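Local structure of hypothetical protein AF_1782 (2OO2) at residues A[64-67]-A[68-71]. The protein is of unknown function, a small helical archaeal protein of the DUF357 family that is found here as a two-chain assembly. Sequence-based numbering, arbitrary orientation.
Sequences WLEI and GLEV
Leu65 and Leu69 meet one turn apart in a local i to i+4 contact, at the C-terminal end of helix 51-70. Four successive i to i+4 backbone hydrogen bonds run through the segment. The bond from Leu69 N to Leu65 O (2.9 Å) is the straightest of the four, with an N-H...O angle of 165°. Gly68 N to Trp64 O is equally short but more bent, at 141°, and the donor stands well above the carbonyl plane. Glu70 N binds Glu66 O, and Val71 N donates to Ile67 O at 3.0 Å.

The two leucines lie side by side and point the same way, with Leu65 CD2 3.7 Å from Leu69 CD1. With CG anti to its own N (chi1 -166°), Leu65 brings its end nearer to Leu69, whose CG is instead anti to the carbonyl carbon. Glu66 bends at chi2, and its OE2 comes to 4.0 Å from the same Leu69 CD1. On another side of the helix, Val71 sets CG2 3.2 Å from Ile67 O, while its CG1 stays 4.3 Å from Ile67 CG2.

Leu65 also packs on Ile18 and Ile35, Leu69 on Leu74, and both on Arg21. Ile67 packs on Trp64 of the second subunit, and Val71 on Phe31 of that subunit. The arrangement is that of an alpha-helical end in a helical bundle: Leu65 and Leu69 face the chain's own helices and strand 74-76, while Ile67 and Val71 face the second subunit.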
loop_
_atom_site.group_PDB
_atom_site.type_symbol
_atom_site.label_atom_id
_atom_site.label_comp_id
_atom_site.label_asym_id
_atom_site.label_seq_id
_atom_site.Cartn_x
_atom_site.Cartn_y
_atom_site.Cartn_z
ATOM N N TRP A 64 2.184 5.366 -3.733
ATOM C CA TRP A 64 3.135 6.502 -4.035
ATOM C C TRP A 64 2.583 7.262 -5.232
ATOM O O TRP A 64 2.663 8.539 -5.272
ATOM C CB TRP A 64 4.560 6.028 -4.348
ATOM C CG TRP A 64 5.359 5.767 -3.079
ATOM C CD1 TRP A 64 5.515 4.558 -2.451
ATOM C CD2 TRP A 64 6.001 6.741 -2.264
ATOM N NE1 TRP A 64 6.255 4.727 -1.284
ATOM C CE2 TRP A 64 6.558 6.064 -1.151
ATOM C CE3 TRP A 64 6.172 8.140 -2.371
ATOM C CZ2 TRP A 64 7.273 6.739 -0.143
ATOM C CZ3 TRP A 64 6.913 8.802 -1.375
ATOM C CH2 TRP A 64 7.434 8.114 -0.284
ATOM N N LEU A 65 2.084 6.503 -6.215
ATOM C CA LEU A 65 1.448 7.053 -7.415
ATOM C C LEU A 65 0.162 7.826 -7.106
ATOM O O LEU A 65 0.102 9.073 -7.399
ATOM C CB LEU A 65 1.236 5.962 -8.498
ATOM C CG LEU A 65 0.888 6.469 -9.896
ATOM C CD1 LEU A 65 1.083 5.319 -10.881
ATOM C CD2 LEU A 65 -0.516 7.018 -9.985
ATOM N N GLU A 66 -0.830 7.199 -6.460
ATOM C CA GLU A 66 -2.105 7.858 -6.102
ATOM C C GLU A 66 -1.945 9.059 -5.158
ATOM O O GLU A 66 -2.512 10.081 -5.418
ATOM C CB GLU A 66 -3.139 6.919 -5.526
ATOM C CG GLU A 66 -3.686 5.999 -6.619
ATOM C CD GLU A 66 -4.383 6.750 -7.784
ATOM O OE1 GLU A 66 -5.492 7.285 -7.634
ATOM O OE2 GLU A 66 -3.842 6.739 -8.874
ATOM N N ILE A 67 -1.139 8.911 -4.121
ATOM C CA ILE A 67 -0.921 9.966 -3.130
ATOM C C ILE A 67 -0.072 11.109 -3.721
ATOM O O ILE A 67 -0.313 12.286 -3.389
ATOM C CB ILE A 67 -0.376 9.431 -1.761
ATOM C CG1 ILE A 67 -1.358 8.409 -1.153
ATOM C CG2 ILE A 67 -0.136 10.592 -0.799
ATOM C CD1 ILE A 67 -0.763 7.496 -0.019
ATOM N N GLY A 68 0.894 10.763 -4.569
ATOM C CA GLY A 68 1.649 11.723 -5.365
ATOM C C GLY A 68 0.715 12.601 -6.197
ATOM O O GLY A 68 0.876 13.838 -6.213
ATOM N N LEU A 69 -0.229 11.962 -6.915
ATOM C CA LEU A 69 -1.278 12.690 -7.674
ATOM C C LEU A 69 -2.145 13.583 -6.762
ATOM O O LEU A 69 -2.367 14.782 -7.081
ATOM C CB LEU A 69 -2.168 11.736 -8.483
ATOM C CG LEU A 69 -1.577 11.164 -9.775
ATOM C CD1 LEU A 69 -2.499 10.143 -10.387
ATOM C CD2 LEU A 69 -1.249 12.276 -10.813
ATOM N N GLU A 70 -2.598 13.023 -5.624
ATOM C CA GLU A 70 -3.445 13.768 -4.685
ATOM C C GLU A 70 -2.773 15.042 -4.152
ATOM O O GLU A 70 -3.408 16.080 -4.066
ATOM C CB GLU A 70 -3.914 12.890 -3.520
ATOM C CG GLU A 70 -5.111 13.482 -2.730
ATOM C CD GLU A 70 -6.351 13.630 -3.598
ATOM O OE1 GLU A 70 -6.720 12.654 -4.283
ATOM O OE2 GLU A 70 -6.956 14.731 -3.611
ATOM N N VAL A 71 -1.500 14.963 -3.793
ATOM C CA VAL A 71 -0.836 16.101 -3.155
ATOM C C VAL A 71 -0.167 17.020 -4.185
ATOM O O VAL A 71 0.526 18.006 -3.827
ATOM C CB VAL A 71 0.179 15.652 -2.067
ATOM C CG1 VAL A 71 -0.525 14.858 -0.947
ATOM C CG2 VAL A 71 1.361 14.902 -2.672
#